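Local atomic coordinates of dual function macrocyclase-peptidase POPB (Galerina marginata, PDB entry 5N4B), a protein that cleaves peptide bonds after proline and macrocyclises precursor peptides as a serine-type enzyme in the biosynthesis of the amanitin toxins. Residues E545-V548 with N549-D552; N66-I69 with Q70-A73; D36-Q39 with W40-E43; K199-F203 with S204-W208; A409-Q412 with K413-H416. The protein carries 1 engineered substitution. One frame throughout, in Å; residues are numbered along the deposited sequence.

Contact 1 (E545-V548 with N549-D552); sequences ETKV and NTFD
The N-terminal turn of helix 548-563, in the alpha/beta-hydrolase domain, is built where Thr546 and Lys547 meet Asn549 and Thr550. Asn549 N donates to Thr546 O over 2.9 Å with an N-H...O angle of 156°. The Asn549 side chain folds back beside its own backbone N (chi1 -68°), which sets ND2 alongside Thr546 CB at 3.7 Å; ND2 itself is satisfied by Gly541 O. One residue on, Thr550 N makes a weak bond to Lys547 O, while the lysine chain, bent at its second and third torsions, passes Thr550 OG1 with CE at 3.4 Å. Both polar ends have partners elsewhere: OG1 bonds to Arg529 O, and Lys547 NZ forms a salt bridge with Glu623 and reaches two carbonyls, of Gly498 and Gly542. The ring of Phe551 turns its edge to Lys547 O, with CD1 3.6 Å from that oxygen, and packs against helix 579-590. An i to i+4 bond runs from Asp552 N to Val548 O, 3.0 Å long and nearly straight at 170°, and beside it Val548 CG2 lies 3.8 Å from Asp552 OD2.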
loop_
_atom_site.group_PDB
_atom_site.type_symbol
_atom_site.label_atom_id
_atom_site.label_comp_id
_atom_site.label_asym_id
_atom_site.label_seq_id
_atom_site.Cartn_x
_atom_site.Cartn_y
_atom_site.Cartn_z
ATOM N N GLU A 545 22.370 -4.914 -4.767
ATOM C CA GLU A 545 23.253 -6.072 -4.698
ATOM C C GLU A 545 22.980 -7.011 -3.523
ATOM O O GLU A 545 23.480 -8.145 -3.556
ATOM C CB GLU A 545 24.722 -5.646 -4.716
ATOM C CG GLU A 545 25.215 -5.015 -3.447
ATOM C CD GLU A 545 25.023 -3.508 -3.379
ATOM O OE1 GLU A 545 24.227 -2.919 -4.157
ATOM O OE2 GLU A 545 25.712 -2.896 -2.519
ATOM N N THR A 546 22.249 -6.580 -2.497
ATOM C CA THR A 546 21.900 -7.453 -1.384
ATOM C C THR A 546 20.471 -7.992 -1.460
ATOM O O THR A 546 19.981 -8.555 -0.477
ATOM C CB THR A 546 22.048 -6.717 -0.046
ATOM O OG1 THR A 546 21.135 -5.639 0.003
ATOM C CG2 THR A 546 23.477 -6.181 0.203
ATOM N N LYS A 547 19.789 -7.824 -2.596
ATOM C CA LYS A 547 18.395 -8.265 -2.700
ATOM C C LYS A 547 18.252 -9.754 -2.434
ATOM O O LYS A 547 17.203 -10.195 -1.952
ATOM C CB LYS A 547 17.839 -7.922 -4.097
ATOM C CG LYS A 547 16.321 -8.065 -4.196
ATOM C CD LYS A 547 15.628 -6.894 -3.465
ATOM C CE LYS A 547 14.414 -7.290 -2.715
ATOM N NZ LYS A 547 13.980 -6.132 -1.839
ATOM N N VAL A 548 19.277 -10.550 -2.737
ATOM C CA VAL A 548 19.225 -11.982 -2.441
ATOM C C VAL A 548 18.919 -12.228 -0.964
ATOM O O VAL A 548 18.301 -13.238 -0.625
ATOM C CB VAL A 548 20.511 -12.698 -2.892
ATOM C CG1 VAL A 548 21.690 -12.218 -2.092
ATOM C CG2 VAL A 548 20.377 -14.216 -2.700
ATOM N N ASN A 549 19.293 -11.296 -0.067
ATOM C CA ASN A 549 19.059 -11.528 1.350
ATOM C C ASN A 549 17.577 -11.586 1.682
ATOM O O ASN A 549 17.184 -12.317 2.593
ATOM C CB ASN A 549 19.687 -10.433 2.187
ATOM C CG ASN A 549 21.174 -10.444 2.168
ATOM O OD1 ASN A 549 21.833 -11.424 1.838
ATOM N ND2 ASN A 549 21.725 -9.314 2.549
ATOM N N THR A 550 16.760 -10.829 0.949
ATOM C CA THR A 550 15.307 -10.892 1.145
ATOM C C THR A 550 14.792 -12.306 0.953
ATOM O O THR A 550 13.973 -12.808 1.741
ATOM C CB THR A 550 14.647 -9.955 0.164
ATOM O OG1 THR A 550 15.123 -8.598 0.375
ATOM C CG2 THR A 550 13.180 -10.001 0.309
ATOM N N PHE A 551 15.252 -12.949 -0.122
ATOM C CA PHE A 551 14.845 -14.311 -0.443
ATOM C C PHE A 551 15.385 -15.306 0.584
ATOM O O PHE A 551 14.654 -16.174 1.059
ATOM C CB PHE A 551 15.302 -14.674 -1.861
ATOM C CG PHE A 551 14.581 -13.905 -2.920
ATOM C CD1 PHE A 551 15.026 -12.678 -3.333
ATOM C CD2 PHE A 551 13.415 -14.377 -3.463
ATOM C CE1 PHE A 551 14.336 -11.932 -4.273
ATOM C CE2 PHE A 551 12.727 -13.646 -4.376
ATOM C CZ PHE A 551 13.182 -12.468 -4.819
ATOM N N ASP A 552 16.667 -15.164 0.964
ATOM C CA ASP A 552 17.227 -16.017 1.996
ATOM C C ASP A 552 16.446 -15.872 3.309
ATOM O O ASP A 552 16.191 -16.858 3.997
ATOM C CB ASP A 552 18.711 -15.677 2.182
ATOM C CG ASP A 552 19.599 -16.152 1.006
ATOM O OD1 ASP A 552 19.190 -17.095 0.289
ATOM O OD2 ASP A 552 20.711 -15.603 0.856
#

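Contact 2 (N66-I69 with Q70-A73); sequences NADI and QKLA
The flat carboxylate of Asp68 brings OD1 to the aliphatic part of Lys71, 4.1 Å from CD, and the two side chains pass at a slant. Lys71 NZ stays 4.4 Å from that same OD1, so the opposite charges are near without forming a salt bridge. The other flat group is the amide of Asn66. Its OD1 accepts Asp68 N over 2.9 Å, the donor tilted 31° from the carbonyl plane; CG lies opposite the backbone N across CA-CB (chi1 -178°), which carries OD1 forward to the Asp68 amide. Two waters extend the pattern. One receives Gln70 N at 3.0 Å and donates to Asn66 O; the second donates to Ala67 O and takes a weak bond from Lys71 NZ, whose chain bends at its last torsion. Regular helical bonding follows, with Leu72 N to Asp68 O and Ala73 N to Ile69 O both 2.9 Å long. Ile69 and Ala73 face helix 705-722, touching Ala713, whereas Asp68 and Lys71 lie against Leu727 near the C-terminus. The Asx turn from Asn66 to Asp68, with its side-chain capping bond and the water-bridged first turn, is characteristic of the N-terminal end of a helix, here helix 68-80.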
loop_
_atom_site.group_PDB
_atom_site.type_symbol
_atom_site.label_atom_id
_atom_site.label_comp_id
_atom_site.label_asym_id
_atom_site.label_seq_id
_atom_site.Cartn_x
_atom_site.Cartn_y
_atom_site.Cartn_z
ATOM N N ASN A 66 -13.117 -28.532 -6.570
ATOM C CA ASN A 66 -12.937 -28.385 -5.124
ATOM C C ASN A 66 -14.231 -27.802 -4.540
ATOM O O ASN A 66 -14.445 -26.588 -4.581
ATOM C CB ASN A 66 -11.752 -27.469 -4.887
ATOM C CG ASN A 66 -11.441 -27.287 -3.413
ATOM O OD1 ASN A 66 -12.242 -27.700 -2.557
ATOM N ND2 ASN A 66 -10.305 -26.709 -3.118
ATOM N N ALA A 67 -15.094 -28.658 -3.973
ATOM C CA ALA A 67 -16.354 -28.173 -3.410
ATOM C C ALA A 67 -16.148 -27.347 -2.147
ATOM O O ALA A 67 -17.043 -26.600 -1.746
ATOM C CB ALA A 67 -17.283 -29.352 -3.119
ATOM N N ASP A 68 -14.974 -27.409 -1.540
ATOM C CA ASP A 68 -14.759 -26.626 -0.343
ATOM C C ASP A 68 -14.629 -25.134 -0.625
ATOM O O ASP A 68 -14.807 -24.333 0.293
ATOM C CB ASP A 68 -13.520 -27.100 0.400
ATOM C CG ASP A 68 -13.683 -28.496 0.968
ATOM O OD1 ASP A 68 -14.803 -29.093 0.919
ATOM O OD2 ASP A 68 -12.679 -29.018 1.467
ATOM N N ILE A 69 -14.332 -24.734 -1.861
ATOM C CA ILE A 69 -14.207 -23.308 -2.164
ATOM C C ILE A 69 -15.517 -22.578 -1.873
ATOM O O ILE A 69 -15.518 -21.486 -1.301
ATOM C CB ILE A 69 -13.695 -23.091 -3.601
ATOM C CG1 ILE A 69 -12.225 -23.513 -3.666
ATOM C CG2 ILE A 69 -13.795 -21.632 -4.000
ATOM C CD1 ILE A 69 -11.681 -23.597 -5.044
ATOM N N GLN A 70 -16.652 -23.139 -2.306
ATOM C CA GLN A 70 -17.931 -22.480 -2.023
ATOM C C GLN A 70 -18.218 -22.399 -0.531
ATOM O O GLN A 70 -18.861 -21.428 -0.070
ATOM C CB GLN A 70 -19.082 -23.215 -2.722
ATOM C CG GLN A 70 -19.328 -22.710 -4.105
ATOM C CD GLN A 70 -20.094 -21.408 -4.080
ATOM O OE1 GLN A 70 -19.520 -20.342 -3.852
ATOM N NE2 GLN A 70 -21.399 -21.494 -4.229
ATOM N N LYS A 71 -17.804 -23.411 0.237
ATOM C CA LYS A 71 -17.951 -23.363 1.685
ATOM C C LYS A 71 -17.125 -22.219 2.272
ATOM O O LYS A 71 -17.587 -21.487 3.156
ATOM C CB LYS A 71 -17.578 -24.714 2.330
ATOM C CG LYS A 71 -18.382 -25.906 1.781
ATOM C CD LYS A 71 -18.049 -27.216 2.509
ATOM C CE LYS A 71 -19.027 -28.354 2.143
ATOM N NZ LYS A 71 -19.136 -28.593 0.666
ATOM N N LEU A 72 -15.916 -22.030 1.757
ATOM C CA LEU A 72 -15.082 -20.938 2.235
ATOM C C LEU A 72 -15.655 -19.592 1.814
ATOM O O LEU A 72 -15.610 -18.636 2.580
ATOM C CB LEU A 72 -13.656 -21.082 1.711
ATOM C CG LEU A 72 -12.861 -22.204 2.289
ATOM C CD1 LEU A 72 -11.443 -22.121 1.665
ATOM C CD2 LEU A 72 -12.756 -22.225 3.799
ATOM N N ALA A 73 -16.218 -19.481 0.615
ATOM C CA ALA A 73 -16.852 -18.222 0.234
ATOM C C ALA A 73 -17.937 -17.821 1.230
ATOM O O ALA A 73 -18.043 -16.648 1.628
ATOM C CB ALA A 73 -17.432 -18.304 -1.160
HETATM O O HOH W 1 -16.579 -24.825 -4.791
HETATM O O HOH W 2 -19.999 -26.606 -1.746
#

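Contact 3 (D36-Q39 with W40-E43); sequences DPYQ and WLEE
Tyr38, Trp40 and Leu41 form the tight part of this contact, and Gln39 with Glu43 its more exposed side. The aromatic side chains run side by side in the same direction, with Trp40 NE1 at the edge of the tyrosine ring, 4.1 Å from CD1. Trp40 CG sits between its backbone N and carbonyl carbon (chi1 61°), and this swings the indole back along the chain until CD1 lies 3.3 Å from Pro37 O. Leu41 CD1 touches Tyr38 CB at 4.0 Å. Trp40 NE1 bonds to Arg16 O and Tyr38 packs on helix 668-680. The backbone, which links strand 30-35 to helix 46-64, is a type I beta turn, Asp36 to Gln39, running into a short 3-10 segment in which Leu41 N donates to Tyr38 O. On the other side Gln39 NE2 donates to Glu42 OE1 over 3.0 Å, meeting it from 65° above the carboxylate plane, and the amide and carboxylate stand 89° apart. Glu42 OE2 and Asp36 OD2 are 3.7 Å apart, a like-charge pair bridged by Lys672, and Lys610 also pairs with Glu42. Gln39 NE2 reaches Glu43 OE2 only weakly, and one water donates to both Gln39 OE1 and Glu43 OE2.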
loop_
_atom_site.group_PDB
_atom_site.type_symbol
_atom_site.label_atom_id
_atom_site.label_comp_id
_atom_site.label_asym_id
_atom_site.label_seq_id
_atom_site.Cartn_x
_atom_site.Cartn_y
_atom_site.Cartn_z
ATOM N N ASP A 36 14.268 -14.982 -25.187
ATOM C CA ASP A 36 13.001 -14.538 -24.590
ATOM C C ASP A 36 11.872 -15.076 -25.469
ATOM O O ASP A 36 11.182 -14.322 -26.165
ATOM C CB ASP A 36 12.947 -13.021 -24.432
ATOM C CG ASP A 36 11.944 -12.553 -23.330
ATOM O OD1 ASP A 36 11.816 -13.250 -22.287
ATOM O OD2 ASP A 36 11.327 -11.477 -23.499
ATOM N N PRO A 37 11.643 -16.392 -25.431
ATOM C CA PRO A 37 10.664 -17.011 -26.327
ATOM C C PRO A 37 9.256 -16.568 -26.068
ATOM O O PRO A 37 8.374 -16.808 -26.908
ATOM C CB PRO A 37 10.837 -18.524 -26.063
ATOM C CG PRO A 37 11.474 -18.592 -24.730
ATOM C CD PRO A 37 12.361 -17.384 -24.627
ATOM N N TYR A 38 8.994 -15.972 -24.890
ATOM C CA TYR A 38 7.664 -15.482 -24.549
ATOM C C TYR A 38 7.588 -13.953 -24.591
ATOM O O TYR A 38 6.691 -13.349 -23.977
ATOM C CB TYR A 38 7.192 -16.061 -23.192
ATOM C CG TYR A 38 7.266 -17.586 -23.212
ATOM C CD1 TYR A 38 6.558 -18.340 -24.148
ATOM C CD2 TYR A 38 8.086 -18.271 -22.306
ATOM C CE1 TYR A 38 6.665 -19.704 -24.176
ATOM C CE2 TYR A 38 8.188 -19.624 -22.342
ATOM C CZ TYR A 38 7.493 -20.349 -23.257
ATOM O OH TYR A 38 7.645 -21.737 -23.293
ATOM N N GLN A 39 8.489 -13.316 -25.335
ATOM C CA GLN A 39 8.418 -11.863 -25.503
ATOM C C GLN A 39 7.050 -11.438 -25.992
ATOM O O GLN A 39 6.563 -10.364 -25.625
ATOM C CB GLN A 39 9.528 -11.379 -26.453
ATOM C CG GLN A 39 9.519 -9.848 -26.663
ATOM C CD GLN A 39 8.432 -9.397 -27.626
ATOM O OE1 GLN A 39 8.131 -10.087 -28.604
ATOM N NE2 GLN A 39 7.801 -8.245 -27.342
ATOM N N TRP A 40 6.405 -12.275 -26.806
ATOM C CA TRP A 40 5.113 -11.948 -27.396
ATOM C C TRP A 40 4.004 -11.828 -26.354
ATOM O O TRP A 40 2.993 -11.184 -26.618
ATOM C CB TRP A 40 4.755 -12.939 -28.500
ATOM C CG TRP A 40 4.626 -14.346 -28.053
ATOM C CD1 TRP A 40 5.618 -15.264 -27.953
ATOM C CD2 TRP A 40 3.426 -14.974 -27.633
ATOM N NE1 TRP A 40 5.086 -16.457 -27.481
ATOM C CE2 TRP A 40 3.744 -16.303 -27.291
ATOM C CE3 TRP A 40 2.096 -14.554 -27.533
ATOM C CZ2 TRP A 40 2.785 -17.214 -26.864
ATOM C CZ3 TRP A 40 1.148 -15.459 -27.100
ATOM C CH2 TRP A 40 1.494 -16.772 -26.762
ATOM N N LEU A 41 4.185 -12.376 -25.158
ATOM C CA LEU A 41 3.213 -12.218 -24.079
ATOM C C LEU A 41 3.268 -10.849 -23.456
ATOM O O LEU A 41 2.456 -10.561 -22.571
ATOM C CB LEU A 41 3.404 -13.326 -23.025
ATOM C CG LEU A 41 2.852 -14.674 -23.477
ATOM C CD1 LEU A 41 3.277 -15.817 -22.533
ATOM C CD2 LEU A 41 1.311 -14.640 -23.539
ATOM N N GLU A 42 4.193 -9.990 -23.881
ATOM C CA GLU A 42 4.183 -8.588 -23.474
ATOM C C GLU A 42 3.080 -7.800 -24.168
ATOM O O GLU A 42 2.805 -6.661 -23.753
ATOM C CB GLU A 42 5.500 -7.896 -23.801
ATOM C CG GLU A 42 6.688 -8.432 -23.048
ATOM C CD GLU A 42 8.025 -8.006 -23.619
ATOM O OE1 GLU A 42 8.115 -7.137 -24.533
ATOM O OE2 GLU A 42 9.046 -8.525 -23.133
ATOM N N GLU A 43 2.472 -8.372 -25.203
ATOM C CA GLU A 43 1.651 -7.620 -26.129
ATOM C C GLU A 43 0.179 -7.890 -25.902
ATOM O O GLU A 43 -0.218 -8.788 -25.150
ATOM C CB GLU A 43 1.998 -8.003 -27.562
ATOM C CG GLU A 43 3.466 -7.940 -27.928
ATOM C CD GLU A 43 4.044 -6.529 -28.090
ATOM O OE1 GLU A 43 3.314 -5.532 -27.861
ATOM O OE2 GLU A 43 5.249 -6.458 -28.435
HETATM O O HOH W 3 6.383 -8.518 -30.423
#

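Contact 4 (K199-F203 with S204-W208); sequences KWFKF and STIIW
From Phe201 to Ser204 the backbone swings through Phe203, whose phi is positive (66°), after a G1 beta bulge in which Trp200 and Phe201 both face Ser170; no hydrogen bond joins the two halves of this linker. Contact is made instead by the buried Phe201 ring. CG lies opposite the backbone N (chi1 168°), and the ring is thereby carried forward until CZ comes within 3.2 Å of Ser204 O. At its edge, in the ring plane, Ser204 OG stands 3.5 Å from CE1. That hydroxyl donates to Thr205 O over 2.8 Å and accepts from Gln218 N, so it is used both as donor and as acceptor, which fixes its rotation. Ile206 CG1 is 3.9 Å from Phe201 CZ, the two side chains crossing at about a right angle, and both rest on Ile172 of strand 170-176. Phe203 turns the other way, with Lys202 CG 3.7 Å above the centre of its ring. The tip of Lys202 makes a salt bridge with Asp232 and bonds to Asp168 O; its side chain lies about 4 Å from that of the catalytic His699. Strand 198-201 ends one four-stranded sheet and strand 207-208 starts the next, so this is a blade-to-blade linker of the seven-bladed beta-propeller, at the face toward the active site.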
loop_
_atom_site.group_PDB
_atom_site.type_symbol
_atom_site.label_atom_id
_atom_site.label_comp_id
_atom_site.label_asym_id
_atom_site.label_seq_id
_atom_site.Cartn_x
_atom_site.Cartn_y
_atom_site.Cartn_z
ATOM N N LYS A 199 -8.026 17.282 -14.801
ATOM C CA LYS A 199 -7.652 16.009 -15.398
ATOM C C LYS A 199 -6.159 15.741 -15.236
ATOM O O LYS A 199 -5.341 16.623 -14.906
ATOM C CB LYS A 199 -8.008 16.019 -16.886
ATOM C CG LYS A 199 -9.539 16.026 -17.093
ATOM C CD LYS A 199 -9.921 16.047 -18.573
ATOM C CE LYS A 199 -9.463 14.779 -19.307
ATOM N NZ LYS A 199 -10.131 13.506 -18.922
ATOM N N TRP A 200 -5.804 14.477 -15.471
ATOM C CA TRP A 200 -4.423 14.022 -15.618
ATOM C C TRP A 200 -3.679 13.932 -14.296
ATOM O O TRP A 200 -2.463 13.942 -14.246
ATOM C CB TRP A 200 -3.641 14.871 -16.656
ATOM C CG TRP A 200 -4.404 14.965 -17.949
ATOM C CD1 TRP A 200 -5.036 16.065 -18.446
ATOM C CD2 TRP A 200 -4.643 13.917 -18.864
ATOM N NE1 TRP A 200 -5.660 15.757 -19.613
ATOM C CE2 TRP A 200 -5.449 14.439 -19.895
ATOM C CE3 TRP A 200 -4.258 12.575 -18.923
ATOM C CZ2 TRP A 200 -5.844 13.676 -20.998
ATOM C CZ3 TRP A 200 -4.684 11.814 -19.992
ATOM C CH2 TRP A 200 -5.467 12.378 -21.024
ATOM N N PHE A 201 -4.429 13.785 -13.201
ATOM C CA PHE A 201 -3.889 13.753 -11.853
ATOM C C PHE A 201 -3.382 12.355 -11.523
ATOM O O PHE A 201 -4.084 11.345 -11.726
ATOM C CB PHE A 201 -5.011 14.149 -10.882
ATOM C CG PHE A 201 -4.725 13.893 -9.408
ATOM C CD1 PHE A 201 -3.643 14.447 -8.801
ATOM C CD2 PHE A 201 -5.585 13.138 -8.637
ATOM C CE1 PHE A 201 -3.380 14.205 -7.442
ATOM C CE2 PHE A 201 -5.354 12.925 -7.291
ATOM C CZ PHE A 201 -4.267 13.470 -6.695
ATOM N N LYS A 202 -2.176 12.280 -10.965
ATOM C CA LYS A 202 -1.618 11.003 -10.576
ATOM C C LYS A 202 -0.402 11.207 -9.683
ATOM O O LYS A 202 0.362 12.152 -9.877
ATOM C CB LYS A 202 -1.185 10.216 -11.829
ATOM C CG LYS A 202 -1.047 8.709 -11.692
ATOM C CD LYS A 202 -0.711 8.075 -13.036
ATOM C CE LYS A 202 -0.828 6.599 -12.958
ATOM N NZ LYS A 202 -0.692 5.967 -14.326
ATOM N N PHE A 203 -0.233 10.300 -8.716
ATOM C CA PHE A 203 0.990 10.145 -7.908
ATOM C C PHE A 203 1.295 11.320 -6.986
ATOM O O PHE A 203 2.461 11.559 -6.651
ATOM C CB PHE A 203 2.219 9.789 -8.763
ATOM C CG PHE A 203 2.122 8.475 -9.504
ATOM C CD1 PHE A 203 1.620 7.354 -8.893
ATOM C CD2 PHE A 203 2.560 8.373 -10.809
ATOM C CE1 PHE A 203 1.571 6.148 -9.595
ATOM C CE2 PHE A 203 2.523 7.160 -11.498
ATOM C CZ PHE A 203 1.998 6.063 -10.866
ATOM N N SER A 204 0.296 12.051 -6.526
ATOM C CA SER A 204 0.500 12.980 -5.417
ATOM C C SER A 204 -0.764 13.044 -4.575
ATOM O O SER A 204 -1.784 12.456 -4.908
ATOM C CB SER A 204 0.915 14.396 -5.881
ATOM O OG SER A 204 -0.208 15.217 -6.263
ATOM N N THR A 205 -0.640 13.745 -3.459
ATOM C CA THR A 205 -1.775 14.139 -2.636
ATOM C C THR A 205 -2.436 15.394 -3.229
ATOM O O THR A 205 -1.908 16.022 -4.153
ATOM C CB THR A 205 -1.274 14.419 -1.203
ATOM O OG1 THR A 205 -0.138 15.279 -1.250
ATOM C CG2 THR A 205 -0.891 13.106 -0.518
ATOM N N ILE A 206 -3.594 15.752 -2.674
ATOM C CA ILE A 206 -4.250 17.032 -2.931
ATOM C C ILE A 206 -3.956 17.922 -1.736
ATOM O O ILE A 206 -4.324 17.576 -0.602
ATOM C CB ILE A 206 -5.762 16.845 -3.100
ATOM C CG1 ILE A 206 -6.082 15.990 -4.331
ATOM C CG2 ILE A 206 -6.488 18.167 -3.137
ATOM C CD1 ILE A 206 -7.463 15.554 -4.446
ATOM N N ILE A 207 -3.344 19.101 -1.988
ATOM C CA ILE A 207 -2.860 19.985 -0.922
ATOM C C ILE A 207 -3.494 21.363 -1.076
ATOM O O ILE A 207 -3.099 22.151 -1.929
ATOM C CB ILE A 207 -1.337 20.067 -0.932
ATOM C CG1 ILE A 207 -0.732 18.688 -0.684
ATOM C CG2 ILE A 207 -0.834 21.056 0.108
ATOM C CD1 ILE A 207 -0.938 18.136 0.691
ATOM N N TRP A 208 -4.467 21.681 -0.236
ATOM C CA TRP A 208 -5.064 22.998 -0.263
ATOM C C TRP A 208 -4.121 24.046 0.289
ATOM O O TRP A 208 -3.374 23.807 1.241
ATOM C CB TRP A 208 -6.314 23.026 0.605
ATOM C CG TRP A 208 -7.529 22.295 0.010
ATOM C CD1 TRP A 208 -7.849 20.961 0.154
ATOM C CD2 TRP A 208 -8.567 22.870 -0.796
ATOM N NE1 TRP A 208 -9.004 20.673 -0.532
ATOM C CE2 TRP A 208 -9.465 21.818 -1.121
ATOM C CE3 TRP A 208 -8.833 24.153 -1.288
ATOM C CZ2 TRP A 208 -10.599 22.017 -1.875
ATOM C CZ3 TRP A 208 -9.969 24.344 -2.069
ATOM C CH2 TRP A 208 -10.834 23.298 -2.354
#

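Contact 5 (A409-Q412 with K413-H416); sequences ANRQ and KQTH
Arg411 is the hub of the first shell, with Lys413 and Gln414 both laid against it. Lys413, its chain stretched out straight past CG, runs beside the arginine and places CE over one face of the guanidinium, 3.7 Å from NH2. Lys413 NZ and Arg411 NH2 are 3.8 Å apart, but Asp92 makes salt bridges to both side chains and probably offsets their like charges. Gln414 crosses at a slant, its amide plane 70° from the guanidinium: OE1 lies 3.5 Å from Arg411 CB, and NE2 is as close to NH1 without a bond, since both are donors, each instead bonded to Leu90 O. The backbone closes a type I beta turn, Gln414 N donating to Arg411 O at 3.0 Å and 162°. A water accepts Arg411 N at 2.8 Å and stands over one face of the His416 ring, off towards its rim; Gln414 OE1 and His416 O both lie near it. A second water accepts from Asn410 ND2; the same amide is held by strand 361-368, OD1 accepting from Asn366 ND2 and ND2 donating to Cys367 O. Further out, Arg411 NH2 bonds to Pro153 O and Arg411 packs on an apolar side chain of the bound peptide. This is the turn of the beta-hairpin of strands 405-409 and 416-423, in the last four-stranded blade of the propeller.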
loop_
_atom_site.group_PDB
_atom_site.type_symbol
_atom_site.label_atom_id
_atom_site.label_comp_id
_atom_site.label_asym_id
_atom_site.label_seq_id
_atom_site.Cartn_x
_atom_site.Cartn_y
_atom_site.Cartn_z
ATOM N N ALA A 409 -4.438 10.886 13.519
ATOM C CA ALA A 409 -5.303 11.739 12.698
ATOM C C ALA A 409 -5.658 12.988 13.499
ATOM O O ALA A 409 -6.200 12.894 14.610
ATOM C CB ALA A 409 -6.588 11.004 12.337
ATOM N N ASN A 410 -5.393 14.146 12.923
ATOM C CA ASN A 410 -5.681 15.381 13.621
ATOM C C ASN A 410 -5.534 16.578 12.683
ATOM O O ASN A 410 -5.030 16.484 11.558
ATOM C CB ASN A 410 -4.804 15.569 14.854
ATOM C CG ASN A 410 -3.430 16.052 14.542
ATOM O OD1 ASN A 410 -2.742 15.522 13.684
ATOM N ND2 ASN A 410 -3.024 17.095 15.219
ATOM N N ARG A 411 -5.931 17.723 13.232
ATOM C CA ARG A 411 -5.680 19.040 12.663
ATOM C C ARG A 411 -4.986 19.837 13.752
ATOM O O ARG A 411 -5.519 19.988 14.854
ATOM C CB ARG A 411 -6.988 19.705 12.199
ATOM C CG ARG A 411 -7.722 18.870 11.148
ATOM C CD ARG A 411 -9.020 19.571 10.693
ATOM N NE ARG A 411 -8.699 20.763 9.930
ATOM C CZ ARG A 411 -9.518 21.782 9.770
ATOM N NH1 ARG A 411 -10.729 21.771 10.283
ATOM N NH2 ARG A 411 -9.098 22.847 9.104
ATOM N N GLN A 412 -3.823 20.378 13.407
ATOM C CA GLN A 412 -2.943 21.049 14.372
ATOM C C GLN A 412 -3.646 22.081 15.245
ATOM O O GLN A 412 -3.372 22.192 16.442
ATOM C CB GLN A 412 -1.780 21.713 13.633
ATOM C CG GLN A 412 -0.891 22.521 14.558
ATOM C CD GLN A 412 0.203 23.188 13.773
ATOM O OE1 GLN A 412 0.921 22.532 13.009
ATOM N NE2 GLN A 412 0.356 24.498 13.964
ATOM N N LYS A 413 -4.525 22.894 14.669
ATOM C CA LYS A 413 -5.119 23.970 15.439
ATOM C C LYS A 413 -6.139 23.505 16.481
ATOM O O LYS A 413 -6.528 24.302 17.344
ATOM C CB LYS A 413 -5.739 25.011 14.508
ATOM C CG LYS A 413 -7.032 24.562 13.828
ATOM C CD LYS A 413 -7.475 25.585 12.804
ATOM C CE LYS A 413 -8.706 25.123 12.050
ATOM N NZ LYS A 413 -9.049 26.183 11.025
ATOM N N GLN A 414 -6.596 22.268 16.408
ATOM C CA GLN A 414 -7.663 21.785 17.244
ATOM C C GLN A 414 -7.147 21.242 18.562
ATOM O O GLN A 414 -5.956 20.934 18.711
ATOM C CB GLN A 414 -8.477 20.721 16.477
ATOM C CG GLN A 414 -9.156 21.305 15.282
ATOM C CD GLN A 414 -9.917 20.304 14.441
ATOM O OE1 GLN A 414 -9.672 19.125 14.443
ATOM N NE2 GLN A 414 -10.839 20.832 13.644
ATOM N N THR A 415 -8.062 21.102 19.520
ATOM C CA THR A 415 -7.719 20.689 20.868
ATOM C C THR A 415 -7.849 19.198 21.115
ATOM O O THR A 415 -7.910 18.787 22.273
ATOM C CB THR A 415 -8.587 21.408 21.886
ATOM O OG1 THR A 415 -9.969 21.133 21.596
ATOM C CG2 THR A 415 -8.297 22.937 21.847
ATOM N N HIS A 416 -7.903 18.391 20.062
ATOM C CA HIS A 416 -7.990 16.933 20.170
ATOM C C HIS A 416 -7.143 16.328 19.061
ATOM O O HIS A 416 -6.779 16.959 18.088
ATOM C CB HIS A 416 -9.444 16.413 20.051
ATOM C CG HIS A 416 -10.021 16.606 18.705
ATOM N ND1 HIS A 416 -10.666 17.773 18.325
ATOM C CD2 HIS A 416 -9.974 15.821 17.607
ATOM C CE1 HIS A 416 -11.002 17.668 17.052
ATOM N NE2 HIS A 416 -10.585 16.502 16.593
HETATM O O HOH W 4 -4.661 18.648 17.152
HETATM O O HOH W 5 -7.655 17.331 15.443
#

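Along the chain the order is contact 3, contact 2, contact 4, contact 5 and then contact 1. Contact 3 lies in the loop before helix 46-64, and contact 2 opens helix 68-80; their centres are 35 Å apart, and they pack on helices 668-680 and 705-722 of the hydrolase domain, tying the N-terminal part of the chain to it. Contacts 4 and 5 belong to the seven-bladed propeller, nearest atoms about 9 Å apart, and lie across the chain's centre from contact 1, where the side chain of Lys547 is about 12 Å from that of the engineered Ala578. In contact 4 the Lys202 side chain comes within about 4 Å of that of His699, consistent with an active site between the two domains.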